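Local structure of protein-glutamine deamidase Cif (Burkholderia pseudomallei, 3GQM) at residues Asn109-Leu114 with Lys160-Leu165; Val30-Ala35 with Tyr260-Phe265; Gly82-Tyr87 with Gly93-Ala98; Thr125-Leu130 with Val149-Asp154. The protein deamidates a specific glutamine side chain of host NEDD8 to glutamate, which abolishes cullin-RING ubiquitin ligase activity and inhibits the host cell cycle. All blocks are in the same frame, centred on the assembly; numbering follows the deposited sequence.

Interaction 1 (Asn109-Leu114 with Lys160-Leu165); sequences NNIFKL and KFLIDL
Asn109-Leu114 and Lys160-Leu165 run in nearly the same direction, the axes of the two short segments making an angle of 29° and approaching to 8.7 Å, and Phe112 and Leu162 have the closest CA atoms, at 7.5 Å. Leu162 carries most of the apolar contact: its CG stands beside the backbone N (chi1 -57°), and both of its methyls face the helix. Leu162 CD1 presses against Ile111 CG2 at 3.5 Å, a tight carbon contact made as the two side chains cross obliquely, and it also lies 3.7 Å from Phe112 N. The second methyl, Leu162 CD2, meets Phe112 CB at 4.2 Å and lies at the edge of that residue's ring, near its plane, rather than over a face. This packing seats helix 104-116, whose first residue is the putative catalytic Cys104, against the antiparallel sheet, the helix-on-sheet core expected of a papain-like (clan CA) fold. Ile178 of the adjoining strand and Ile151 of the strand on the other flank of 159-165 extend the apolar layer. Nearer the active site the contact becomes polar. Lys160, its chain extended beyond CG, crosses Asn109 at about a right angle and donates from NZ to Asn109 OD1 at 3.1 Å; the nitrogen lies in the carbonyl plane on a lone pair, with a C=O...N angle of 113°. A water accepts from both Asn109 ND2, at 2.7 Å, and Lys160 NZ, at 2.6 Å, so both ends of the Asn109 amide are tied to the same ammonium group, one directly and one through the water.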
loop_
_atom_site.group_PDB
_atom_site.type_symbol
_atom_site.label_atom_id
_atom_site.label_comp_id
_atom_site.label_asym_id
_atom_site.label_seq_id
_atom_site.Cartn_x
_atom_site.Cartn_y
_atom_site.Cartn_z
ATOM N N ASN A 109 4.577 -1.480 1.011
ATOM C CA ASN A 109 5.560 -2.528 1.279
ATOM C C ASN A 109 5.067 -3.533 2.354
ATOM O O ASN A 109 5.131 -4.716 2.162
ATOM C CB ASN A 109 6.913 -1.914 1.674
ATOM C CG ASN A 109 7.673 -1.344 0.495
ATOM O OD1 ASN A 109 7.399 -1.652 -0.666
ATOM N ND2 ASN A 109 8.587 -0.462 0.783
ATOM N N ASN A 110 4.545 -3.029 3.452
ATOM C CA ASN A 110 4.057 -3.872 4.542
ATOM C C ASN A 110 2.757 -4.635 4.281
ATOM O O ASN A 110 2.662 -5.820 4.615
ATOM C CB ASN A 110 3.988 -3.041 5.819
ATOM C CG ASN A 110 5.387 -2.841 6.398
ATOM O OD1 ASN A 110 6.076 -3.830 6.655
ATOM N ND2 ASN A 110 5.852 -1.573 6.513
ATOM N N ILE A 111 1.764 -3.977 3.665
ATOM C CA ILE A 111 0.535 -4.713 3.278
ATOM C C ILE A 111 0.823 -5.771 2.200
ATOM O O ILE A 111 0.216 -6.868 2.203
ATOM C CB ILE A 111 -0.607 -3.750 2.843
ATOM C CG1 ILE A 111 -1.124 -2.974 4.091
ATOM C CG2 ILE A 111 -1.721 -4.553 2.130
ATOM C CD1 ILE A 111 -1.866 -1.643 3.764
ATOM N N PHE A 112 1.751 -5.459 1.301
ATOM C CA PHE A 112 2.247 -6.460 0.347
ATOM C C PHE A 112 2.815 -7.720 1.059
ATOM O O PHE A 112 2.471 -8.845 0.672
ATOM C CB PHE A 112 3.343 -5.864 -0.548
ATOM C CG PHE A 112 3.862 -6.816 -1.630
ATOM C CD1 PHE A 112 3.272 -6.817 -2.920
ATOM C CD2 PHE A 112 4.932 -7.712 -1.351
ATOM C CE1 PHE A 112 3.714 -7.687 -3.931
ATOM C CE2 PHE A 112 5.419 -8.588 -2.348
ATOM C CZ PHE A 112 4.807 -8.582 -3.648
ATOM N N LYS A 113 3.732 -7.525 2.026
ATOM C CA LYS A 113 4.261 -8.633 2.826
ATOM C C LYS A 113 3.119 -9.338 3.551
ATOM O O LYS A 113 3.022 -10.586 3.466
ATOM C CB LYS A 113 5.328 -8.144 3.831
ATOM C CG LYS A 113 6.695 -7.750 3.142
ATOM C CD LYS A 113 7.644 -7.048 4.164
ATOM C CE LYS A 113 8.004 -7.974 5.381
ATOM N NZ LYS A 113 9.010 -8.950 4.919
ATOM N N LEU A 114 2.239 -8.565 4.218
ATOM C CA LEU A 114 1.070 -9.179 4.901
ATOM C C LEU A 114 0.253 -10.107 3.994
ATOM O O LEU A 114 -0.156 -11.189 4.416
ATOM C CB LEU A 114 0.124 -8.134 5.502
ATOM C CG LEU A 114 -0.878 -8.610 6.568
ATOM C CD1 LEU A 114 -0.175 -9.039 7.823
ATOM C CD2 LEU A 114 -1.840 -7.536 6.935
ATOM N N LYS A 160 3.653 5.175 -4.500
ATOM C CA LYS A 160 3.697 3.724 -4.403
ATOM C C LYS A 160 2.340 3.286 -3.838
ATOM O O LYS A 160 1.824 3.905 -2.892
ATOM C CB LYS A 160 4.820 3.333 -3.428
ATOM C CG LYS A 160 5.433 2.006 -3.758
ATOM C CD LYS A 160 6.811 1.822 -3.087
ATOM C CE LYS A 160 7.372 0.446 -3.423
ATOM N NZ LYS A 160 8.720 0.208 -2.771
ATOM N N PHE A 161 1.749 2.241 -4.419
ATOM C CA PHE A 161 0.438 1.782 -3.995
ATOM C C PHE A 161 0.248 0.339 -4.487
ATOM O O PHE A 161 1.015 -0.174 -5.272
ATOM C CB PHE A 161 -0.699 2.740 -4.497
ATOM C CG PHE A 161 -0.863 2.785 -6.007
ATOM C CD1 PHE A 161 -1.782 1.970 -6.641
ATOM C CD2 PHE A 161 -0.133 3.696 -6.780
ATOM C CE1 PHE A 161 -1.954 2.003 -8.057
ATOM C CE2 PHE A 161 -0.290 3.774 -8.171
ATOM C CZ PHE A 161 -1.223 2.905 -8.824
ATOM N N LEU A 162 -0.793 -0.309 -4.022
ATOM C CA LEU A 162 -1.054 -1.688 -4.402
ATOM C C LEU A 162 -2.361 -1.791 -5.202
ATOM O O LEU A 162 -3.300 -1.061 -4.947
ATOM C CB LEU A 162 -1.186 -2.529 -3.136
ATOM C CG LEU A 162 -0.041 -2.558 -2.115
ATOM C CD1 LEU A 162 -0.399 -3.537 -0.939
ATOM C CD2 LEU A 162 1.215 -3.075 -2.785
ATOM N N ILE A 163 -2.366 -2.713 -6.157
ATOM C CA ILE A 163 -3.564 -3.176 -6.815
ATOM C C ILE A 163 -3.800 -4.623 -6.389
ATOM O O ILE A 163 -2.962 -5.470 -6.653
ATOM C CB ILE A 163 -3.403 -3.141 -8.349
ATOM C CG1 ILE A 163 -3.140 -1.691 -8.792
ATOM C CG2 ILE A 163 -4.689 -3.642 -8.976
ATOM C CD1 ILE A 163 -2.428 -1.530 -10.130
ATOM N N ASP A 164 -4.926 -4.886 -5.725
ATOM C CA ASP A 164 -5.292 -6.227 -5.313
ATOM C C ASP A 164 -6.178 -6.887 -6.408
ATOM O O ASP A 164 -7.185 -6.308 -6.831
ATOM C CB ASP A 164 -6.055 -6.113 -4.008
ATOM C CG ASP A 164 -6.273 -7.465 -3.323
ATOM O OD1 ASP A 164 -5.884 -8.508 -3.853
ATOM O OD2 ASP A 164 -6.878 -7.475 -2.250
ATOM N N LEU A 165 -5.776 -8.048 -6.872
ATOM C CA LEU A 165 -6.503 -8.802 -7.919
ATOM C C LEU A 165 -6.939 -10.175 -7.385
ATOM O O LEU A 165 -6.364 -11.204 -7.751
ATOM C CB LEU A 165 -5.599 -8.995 -9.160
ATOM C CG LEU A 165 -5.042 -7.700 -9.764
ATOM C CD1 LEU A 165 -3.878 -7.969 -10.709
ATOM C CD2 LEU A 165 -6.128 -6.946 -10.535
HETATM O O HOH W 1 9.829 1.385 -0.734
#

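Interaction 2 (Val30-Ala35 with Tyr260-Phe265); sequences VTLRKA and YDFRQF
Phe262 meets Leu32 and Arg33 through van der Waals contacts made by the outer end of its ring. Phe262 CZ lies 3.7 Å from Arg33 N and 4.0 Å from the apolar Leu32 CB, while Phe262 CE1 is 3.9 Å from Arg33 CB. Arg33 CA lies in the ring plane, and Arg33 N and Leu32 CB are also close to it, so the phenyl group is directed edge-on at the helix backbone. Its CG is anti to the backbone N (chi1 -174°), which carries the ring across to the neighbouring helix. The contact joins the N-terminal helix 29-42 to the start of the C-terminal helix 262-273, beside the sheet. Among polar interactions, Asp261 is the N-cap of the latter helix: Gln264 N donates to the anti lone pair of Asp261 OD2 at 2.6 Å, with an N-H...O angle of 150°, a capping bond that helps hold the first turn, from which Phe262 projects. Electrostatic contacts take the far end of Arg33 away from the phenyl ring. Its chain is extended from CG to NE and delivers the guanidinium group to a salt bridge with Asp164 and a cation-pi contact with Tyr176, while NH1 donates to Gly200 O.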
loop_
_atom_site.group_PDB
_atom_site.type_symbol
_atom_site.label_atom_id
_atom_site.label_comp_id
_atom_site.label_asym_id
_atom_site.label_seq_id
_atom_site.Cartn_x
_atom_site.Cartn_y
_atom_site.Cartn_z
ATOM N N VAL A 30 -15.074 -11.592 -1.423
ATOM C CA VAL A 30 -15.055 -10.118 -1.345
ATOM C C VAL A 30 -15.508 -9.616 0.027
ATOM O O VAL A 30 -14.894 -8.721 0.616
ATOM C CB VAL A 30 -15.866 -9.433 -2.446
ATOM C CG1 VAL A 30 -15.929 -7.910 -2.172
ATOM C CG2 VAL A 30 -15.257 -9.707 -3.817
ATOM N N THR A 31 -16.595 -10.210 0.522
ATOM C CA THR A 31 -17.126 -9.898 1.822
ATOM C C THR A 31 -16.106 -10.206 2.929
ATOM O O THR A 31 -15.936 -9.430 3.863
ATOM C CB THR A 31 -18.430 -10.736 2.055
ATOM O OG1 THR A 31 -19.395 -10.351 1.057
ATOM C CG2 THR A 31 -18.974 -10.479 3.435
ATOM N N LEU A 32 -15.422 -11.337 2.826
ATOM C CA LEU A 32 -14.429 -11.699 3.858
ATOM C C LEU A 32 -13.204 -10.760 3.835
ATOM O O LEU A 32 -12.688 -10.361 4.867
ATOM C CB LEU A 32 -13.940 -13.129 3.631
ATOM C CG LEU A 32 -14.985 -14.249 3.864
ATOM C CD1 LEU A 32 -14.431 -15.567 3.383
ATOM C CD2 LEU A 32 -15.345 -14.317 5.314
ATOM N N ARG A 33 -12.723 -10.488 2.627
ATOM C CA ARG A 33 -11.621 -9.545 2.364
ATOM C C ARG A 33 -11.953 -8.250 3.090
ATOM O O ARG A 33 -11.160 -7.725 3.910
ATOM C CB ARG A 33 -11.524 -9.330 0.830
ATOM C CG ARG A 33 -10.385 -8.455 0.373
ATOM C CD ARG A 33 -10.343 -8.277 -1.175
ATOM N NE ARG A 33 -9.337 -7.247 -1.465
ATOM C CZ ARG A 33 -9.528 -5.940 -1.365
ATOM N NH1 ARG A 33 -10.736 -5.440 -1.080
ATOM N NH2 ARG A 33 -8.517 -5.111 -1.639
ATOM N N LYS A 34 -13.155 -7.760 2.854
ATOM C CA LYS A 34 -13.581 -6.487 3.466
ATOM C C LYS A 34 -13.513 -6.522 4.989
ATOM O O LYS A 34 -12.984 -5.598 5.635
ATOM C CB LYS A 34 -14.977 -6.114 2.937
ATOM C CG LYS A 34 -15.637 -4.928 3.649
ATOM C CD LYS A 34 -16.909 -4.609 2.887
ATOM C CE LYS A 34 -17.907 -3.825 3.723
ATOM N NZ LYS A 34 -17.462 -2.415 3.913
ATOM N N ALA A 35 -14.042 -7.605 5.568
ATOM C CA ALA A 35 -13.930 -7.811 7.000
ATOM C C ALA A 35 -12.500 -7.970 7.526
ATOM O O ALA A 35 -12.200 -7.472 8.570
ATOM C CB ALA A 35 -14.811 -9.017 7.454
ATOM N N TYR A 260 -0.814 -14.590 -4.107
ATOM C CA TYR A 260 -1.023 -14.824 -2.692
ATOM C C TYR A 260 -2.129 -15.831 -2.461
ATOM O O TYR A 260 -3.067 -15.982 -3.281
ATOM C CB TYR A 260 -1.286 -13.498 -1.930
ATOM C CG TYR A 260 -2.621 -12.797 -2.188
ATOM C CD1 TYR A 260 -3.764 -13.089 -1.411
ATOM C CD2 TYR A 260 -2.734 -11.847 -3.222
ATOM C CE1 TYR A 260 -4.983 -12.442 -1.636
ATOM C CE2 TYR A 260 -3.947 -11.188 -3.457
ATOM C CZ TYR A 260 -5.056 -11.463 -2.651
ATOM O OH TYR A 260 -6.209 -10.806 -2.932
ATOM N N ASP A 261 -1.985 -16.536 -1.353
ATOM C CA ASP A 261 -3.031 -17.367 -0.804
ATOM C C ASP A 261 -4.001 -16.527 0.019
ATOM O O ASP A 261 -3.611 -15.952 1.024
ATOM C CB ASP A 261 -2.433 -18.387 0.157
ATOM C CG ASP A 261 -3.484 -19.335 0.675
ATOM O OD1 ASP A 261 -3.720 -20.336 -0.018
ATOM O OD2 ASP A 261 -4.101 -19.070 1.731
ATOM N N PHE A 262 -5.266 -16.500 -0.348
ATOM C CA PHE A 262 -6.219 -15.742 0.466
ATOM C C PHE A 262 -6.347 -16.103 1.949
ATOM O O PHE A 262 -6.499 -15.223 2.808
ATOM C CB PHE A 262 -7.605 -15.732 -0.195
ATOM C CG PHE A 262 -8.573 -14.863 0.506
ATOM C CD1 PHE A 262 -8.494 -13.466 0.356
ATOM C CD2 PHE A 262 -9.549 -15.425 1.345
ATOM C CE1 PHE A 262 -9.374 -12.630 1.040
ATOM C CE2 PHE A 262 -10.449 -14.617 2.033
ATOM C CZ PHE A 262 -10.377 -13.218 1.887
ATOM N N ARG A 263 -6.356 -17.385 2.267
ATOM C CA ARG A 263 -6.464 -17.783 3.693
ATOM C C ARG A 263 -5.214 -17.422 4.467
ATOM O O ARG A 263 -5.296 -17.108 5.646
ATOM C CB ARG A 263 -6.700 -19.301 3.855
ATOM C CG ARG A 263 -8.087 -19.757 3.391
ATOM C CD ARG A 263 -8.310 -21.233 3.851
ATOM N NE ARG A 263 -9.520 -21.818 3.286
ATOM C CZ ARG A 263 -10.753 -21.461 3.657
ATOM N NH1 ARG A 263 -11.798 -22.043 3.093
ATOM N NH2 ARG A 263 -10.935 -20.529 4.592
ATOM N N GLN A 264 -4.063 -17.485 3.813
ATOM C CA GLN A 264 -2.777 -17.087 4.488
ATOM C C GLN A 264 -2.818 -15.622 4.825
ATOM O O GLN A 264 -2.462 -15.237 5.967
ATOM C CB GLN A 264 -1.542 -17.383 3.612
ATOM C CG GLN A 264 -0.234 -17.371 4.406
ATOM C CD GLN A 264 -0.319 -18.230 5.687
ATOM O OE1 GLN A 264 -0.731 -19.376 5.656
ATOM N NE2 GLN A 264 0.040 -17.655 6.805
ATOM N N PHE A 265 -3.302 -14.815 3.850
ATOM C CA PHE A 265 -3.535 -13.371 4.081
ATOM C C PHE A 265 -4.405 -13.100 5.332
ATOM O O PHE A 265 -4.060 -12.291 6.215
ATOM C CB PHE A 265 -4.156 -12.701 2.830
ATOM C CG PHE A 265 -4.632 -11.255 3.057
ATOM C CD1 PHE A 265 -3.924 -10.372 3.874
ATOM C CD2 PHE A 265 -5.771 -10.779 2.415
ATOM C CE1 PHE A 265 -4.372 -9.080 4.103
ATOM C CE2 PHE A 265 -6.227 -9.466 2.624
ATOM C CZ PHE A 265 -5.524 -8.609 3.457
#

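Interaction 3 (Gly82-Tyr87 with Gly93-Ala98); sequences GGLENY and GADPFA
Pro96 packs against both Leu84 and Tyr87, two residues one helical turn apart, in a helix-to-loop contact where the chain leaving helix 84-91 folds back along that helix. Pro96 CG sits over one face of the Tyr87 ring in a CH-pi contact, 4.0 Å from the centroid and 26° off the ring normal, displaced toward the rim, and it comes to 3.6 Å from Tyr87 CE2. The proline and tyrosine side chains slide past each other in opposite directions. Ala94 O approaches the same ring differently, in its plane at the edge, 3.6 Å from Tyr87 CE2. On the Leu84 side the packing is tight, Leu84 CD1 lying 3.4 Å from Pro96 CD. The other branch, Leu84 CD2, is 4.2 Å from Phe97 CD2, at the edge of the phenyl ring, and also passes the carboxylate of Asp95. Both helix residues hold CG anti to the backbone N (Tyr87 chi1 -178°), an orientation that sends their side chains to the returning loop. Further out, Gly82 ends the preceding helix in a Schellman motif and Gly83 is the N-cap of the next, so the chain passes from one helix to the other through two glycines, both with positive phi. Ile74 and Val78 of helix 67-80 touch Pro96; Phe81, just after that helix, meets Tyr87 edge-to-face. The loop holds its own shape through a type I beta turn from Asp95 to Ala98, closed by Ala98 N to Asp95 O. An Asx turn reinforces it: Phe97 N donates to Asp95 OD1 at 2.6 Å, meeting that oxygen nearly along its C-O axis.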
loop_
_atom_site.group_PDB
_atom_site.type_symbol
_atom_site.label_atom_id
_atom_site.label_comp_id
_atom_site.label_asym_id
_atom_site.label_seq_id
_atom_site.Cartn_x
_atom_site.Cartn_y
_atom_site.Cartn_z
ATOM N N GLY A 82 20.540 10.942 23.686
ATOM C CA GLY A 82 20.620 11.675 24.949
ATOM C C GLY A 82 19.253 12.037 25.473
ATOM O O GLY A 82 19.033 13.147 25.956
ATOM N N GLY A 83 18.321 11.096 25.357
ATOM C CA GLY A 83 16.983 11.293 25.897
ATOM C C GLY A 83 15.964 11.845 24.929
ATOM O O GLY A 83 16.299 12.454 23.885
ATOM N N LEU A 84 14.714 11.641 25.301
ATOM C CA LEU A 84 13.575 11.976 24.466
ATOM C C LEU A 84 13.455 13.452 24.082
ATOM O O LEU A 84 13.204 13.747 22.906
ATOM C CB LEU A 84 12.266 11.467 25.087
ATOM C CG LEU A 84 11.056 11.359 24.149
ATOM C CD1 LEU A 84 11.433 10.775 22.824
ATOM C CD2 LEU A 84 9.946 10.518 24.801
ATOM N N GLU A 85 13.638 14.372 25.036
ATOM C CA GLU A 85 13.458 15.786 24.695
ATOM C C GLU A 85 14.571 16.306 23.765
ATOM O O GLU A 85 14.310 17.095 22.861
ATOM C CB GLU A 85 12.965 16.709 25.870
ATOM C CG GLU A 85 13.922 17.327 26.908
ATOM N N ASN A 86 15.765 15.739 23.919
ATOM C CA ASN A 86 16.852 15.878 22.946
ATOM C C ASN A 86 16.621 15.229 21.587
ATOM O O ASN A 86 17.059 15.759 20.562
ATOM C CB ASN A 86 18.127 15.286 23.515
ATOM C CG ASN A 86 19.068 16.339 24.014
ATOM O OD1 ASN A 86 19.366 17.306 23.301
ATOM N ND2 ASN A 86 19.548 16.169 25.248
ATOM N N TYR A 87 15.999 14.055 21.591
ATOM C CA TYR A 87 15.701 13.337 20.365
ATOM C C TYR A 87 14.785 14.172 19.457
ATOM O O TYR A 87 14.978 14.229 18.237
ATOM C CB TYR A 87 15.056 11.985 20.687
ATOM C CG TYR A 87 14.748 11.156 19.465
ATOM C CD1 TYR A 87 15.625 10.159 19.039
ATOM C CD2 TYR A 87 13.565 11.371 18.723
ATOM C CE1 TYR A 87 15.335 9.385 17.900
ATOM C CE2 TYR A 87 13.271 10.613 17.592
ATOM C CZ TYR A 87 14.156 9.628 17.189
ATOM O OH TYR A 87 13.873 8.886 16.073
ATOM N N GLY A 93 11.149 16.896 15.892
ATOM C CA GLY A 93 10.141 17.031 16.943
ATOM C C GLY A 93 9.237 15.818 17.087
ATOM O O GLY A 93 8.243 15.861 17.813
ATOM N N ALA A 94 9.581 14.733 16.397
ATOM C CA ALA A 94 8.724 13.551 16.425
ATOM C C ALA A 94 8.961 12.700 17.661
ATOM O O ALA A 94 10.098 12.354 17.983
ATOM C CB ALA A 94 8.893 12.717 15.157
ATOM N N ASP A 95 7.879 12.367 18.356
ATOM C CA ASP A 95 7.958 11.384 19.410
ATOM C C ASP A 95 8.047 10.023 18.769
ATOM O O ASP A 95 7.063 9.519 18.236
ATOM C CB ASP A 95 6.741 11.418 20.327
ATOM C CG ASP A 95 6.913 10.517 21.541
ATOM O OD1 ASP A 95 7.305 9.325 21.390
ATOM O OD2 ASP A 95 6.671 11.011 22.657
ATOM N N PRO A 96 9.218 9.392 18.870
ATOM C CA PRO A 96 9.471 8.102 18.287
ATOM C C PRO A 96 8.622 6.991 18.927
ATOM O O PRO A 96 8.566 5.920 18.361
ATOM C CB PRO A 96 10.974 7.881 18.586
ATOM C CG PRO A 96 11.189 8.596 19.796
ATOM C CD PRO A 96 10.340 9.817 19.730
ATOM N N PHE A 97 7.964 7.227 20.067
ATOM C CA PHE A 97 7.055 6.179 20.588
ATOM C C PHE A 97 5.626 6.255 20.086
ATOM O O PHE A 97 4.829 5.367 20.365
ATOM C CB PHE A 97 7.069 6.083 22.123
ATOM C CG PHE A 97 8.411 5.707 22.683
ATOM C CD1 PHE A 97 8.836 4.387 22.683
ATOM C CD2 PHE A 97 9.254 6.690 23.191
ATOM C CE1 PHE A 97 10.089 4.035 23.185
ATOM C CE2 PHE A 97 10.499 6.349 23.699
ATOM C CZ PHE A 97 10.916 5.007 23.693
ATOM N N ALA A 98 5.307 7.299 19.346
ATOM C CA ALA A 98 3.929 7.512 18.902
ATOM C C ALA A 98 3.536 6.478 17.867
ATOM O O ALA A 98 4.370 5.876 17.214
ATOM C CB ALA A 98 3.729 8.924 18.354
#

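Interaction 4 (Thr125-Leu130 with Val149-Asp154); sequences TSIEYL and VVIVND
Ile151 and Tyr129 meet through contrasting first torsions: Ile151 holds CG1 anti to its backbone N (chi1 179°), leaving CG2 between N and the carbonyl carbon, whereas Tyr129 has CG beside its N (chi1 -74°) and extends its ring toward the strand. The loop Thr125-Leu130 thereby packs on strand 147-154, an inner strand of the four-stranded antiparallel sheet. The Ile151 CG2 methyl is shared by two loop side chains. Tyr129 OH approaches Ile151 CG2 to 3.6 Å and Tyr129 CZ comes to 4.0 Å from it, while Ile127 CD1 reaches Ile151 CG2 at 4.0 Å. In each pair the side chains run at a slant to one another. Tyr129 makes the larger contribution, covering Ile151 and reaching further along the strand. Its phenolic oxygen has its polar partner elsewhere, hydrogen-bonding to Pro124 O, which ties the ring end to the start of the loop and helps fix its position beside the isoleucine. Ile127 also touches Phe112 of helix 104-116 and Ala256 of strand 253-260, so the loop bridges helix and sheet. Tyr129 CE2 lies 3.8 Å from Ile151 O and 4.3 Å from Asn153 CB.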
loop_
_atom_site.group_PDB
_atom_site.type_symbol
_atom_site.label_atom_id
_atom_site.label_comp_id
_atom_site.label_asym_id
_atom_site.label_seq_id
_atom_site.Cartn_x
_atom_site.Cartn_y
_atom_site.Cartn_z
ATOM N N THR A 125 11.073 -4.548 -1.616
ATOM C CA THR A 125 12.015 -3.562 -2.207
ATOM C C THR A 125 13.025 -4.205 -3.168
ATOM O O THR A 125 13.651 -3.500 -3.964
ATOM C CB THR A 125 12.758 -2.692 -1.155
ATOM O OG1 THR A 125 13.601 -3.528 -0.358
ATOM C CG2 THR A 125 11.779 -2.002 -0.264
ATOM N N SER A 126 13.146 -5.542 -3.123
ATOM C CA SER A 126 14.139 -6.250 -3.942
ATOM C C SER A 126 13.575 -7.153 -5.038
ATOM O O SER A 126 14.332 -7.615 -5.917
ATOM C CB SER A 126 15.091 -7.060 -3.055
ATOM O OG SER A 126 14.374 -8.003 -2.289
ATOM N N ILE A 127 12.267 -7.422 -5.014
ATOM C CA ILE A 127 11.669 -8.199 -6.097
ATOM C C ILE A 127 11.896 -7.545 -7.482
ATOM O O ILE A 127 12.267 -6.386 -7.573
ATOM C CB ILE A 127 10.156 -8.523 -5.837
ATOM C CG1 ILE A 127 9.363 -7.234 -5.541
ATOM C CG2 ILE A 127 10.009 -9.573 -4.713
ATOM C CD1 ILE A 127 7.824 -7.433 -5.404
ATOM N N GLU A 128 11.669 -8.302 -8.554
ATOM C CA GLU A 128 11.832 -7.791 -9.912
ATOM C C GLU A 128 10.627 -6.955 -10.367
ATOM O O GLU A 128 9.495 -7.439 -10.335
ATOM C CB GLU A 128 12.034 -8.960 -10.881
ATOM C CG GLU A 128 13.052 -8.668 -11.978
ATOM C CD GLU A 128 14.463 -9.086 -11.587
ATOM O OE1 GLU A 128 14.795 -10.285 -11.758
ATOM O OE2 GLU A 128 15.248 -8.229 -11.118
ATOM N N TYR A 129 10.864 -5.708 -10.772
ATOM C CA TYR A 129 9.818 -4.842 -11.327
ATOM C C TYR A 129 9.861 -4.845 -12.856
ATOM O O TYR A 129 10.932 -4.998 -13.442
ATOM C CB TYR A 129 9.946 -3.406 -10.781
ATOM C CG TYR A 129 9.491 -3.250 -9.341
ATOM C CD1 TYR A 129 10.251 -3.784 -8.278
ATOM C CD2 TYR A 129 8.308 -2.576 -9.036
ATOM C CE1 TYR A 129 9.832 -3.664 -6.944
ATOM C CE2 TYR A 129 7.873 -2.430 -7.701
ATOM C CZ TYR A 129 8.642 -2.976 -6.659
ATOM O OH TYR A 129 8.241 -2.825 -5.343
ATOM N N LEU A 130 8.704 -4.700 -13.497
ATOM C CA LEU A 130 8.622 -4.605 -14.957
ATOM C C LEU A 130 8.486 -3.127 -15.327
ATOM O O LEU A 130 7.667 -2.402 -14.736
ATOM C CB LEU A 130 7.416 -5.390 -15.489
ATOM C CG LEU A 130 7.231 -6.892 -15.288
ATOM C CD1 LEU A 130 7.324 -7.295 -13.833
ATOM C CD2 LEU A 130 5.858 -7.284 -15.801
ATOM N N VAL A 149 -1.408 -9.696 -6.061
ATOM C CA VAL A 149 -1.318 -8.287 -5.690
ATOM C C VAL A 149 -0.156 -7.669 -6.482
ATOM O O VAL A 149 0.861 -8.329 -6.670
ATOM C CB VAL A 149 -1.172 -8.091 -4.182
ATOM C CG1 VAL A 149 0.078 -8.835 -3.616
ATOM C CG2 VAL A 149 -1.114 -6.595 -3.852
ATOM N N VAL A 150 -0.353 -6.449 -6.989
ATOM C CA VAL A 150 0.633 -5.759 -7.813
ATOM C C VAL A 150 1.077 -4.556 -7.045
ATOM O O VAL A 150 0.251 -3.790 -6.551
ATOM C CB VAL A 150 0.034 -5.257 -9.133
ATOM C CG1 VAL A 150 1.035 -4.425 -9.902
ATOM C CG2 VAL A 150 -0.453 -6.447 -9.991
ATOM N N ILE A 151 2.384 -4.407 -6.896
ATOM C CA ILE A 151 2.908 -3.239 -6.196
ATOM C C ILE A 151 3.413 -2.279 -7.265
ATOM O O ILE A 151 4.161 -2.659 -8.201
ATOM C CB ILE A 151 3.982 -3.606 -5.089
ATOM C CG1 ILE A 151 4.514 -2.341 -4.396
ATOM C CG2 ILE A 151 5.071 -4.560 -5.659
ATOM C CD1 ILE A 151 5.166 -2.591 -2.962
ATOM N N VAL A 152 2.989 -1.032 -7.128
ATOM C CA VAL A 152 3.271 -0.063 -8.160
ATOM C C VAL A 152 4.129 1.030 -7.615
ATOM O O VAL A 152 3.818 1.667 -6.577
ATOM C CB VAL A 152 1.935 0.550 -8.756
ATOM C CG1 VAL A 152 2.227 1.577 -9.893
ATOM C CG2 VAL A 152 1.070 -0.541 -9.260
ATOM N N ASN A 153 5.200 1.265 -8.351
ATOM C CA ASN A 153 6.079 2.356 -8.095
ATOM C C ASN A 153 5.954 3.398 -9.239
ATOM O O ASN A 153 6.568 3.288 -10.295
ATOM C CB ASN A 153 7.519 1.830 -7.881
ATOM C CG ASN A 153 8.453 2.919 -7.387
ATOM O OD1 ASN A 153 8.233 4.089 -7.647
ATOM N ND2 ASN A 153 9.497 2.534 -6.683
ATOM N N ASP A 154 5.121 4.405 -8.999
ATOM C CA ASP A 154 4.767 5.384 -10.009
ATOM C C ASP A 154 5.558 6.673 -9.925
ATOM O O ASP A 154 5.193 7.561 -9.132
ATOM C CB ASP A 154 3.255 5.707 -9.907
ATOM C CG ASP A 154 2.730 6.412 -11.170
ATOM O OD1 ASP A 154 3.400 7.398 -11.634
ATOM O OD2 ASP A 154 1.677 5.949 -11.702
#

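Overall arrangement
Interaction 2 brings the N- and C-terminal helices together, and the other three contacts fall within the loop it closes. Along the chain interaction 3 closes first; interaction 1 then opens, with interaction 4 nested inside it. Interactions 1 and 4 have centres about 9 Å apart and share the antiparallel sheet, where strands 147-154 and 159-165 are neighbours joined by backbone bonds such as Val152 N to Phe161 O. Interactions 1 and 2, with centres about 13 Å apart, are coupled through Asp164, which bonds both Arg33 and Tyr260. Interaction 3 stands apart, its centre about 30 Å from that of interaction 1, on a peripheral helical part remote from the putative active site beside Lys160.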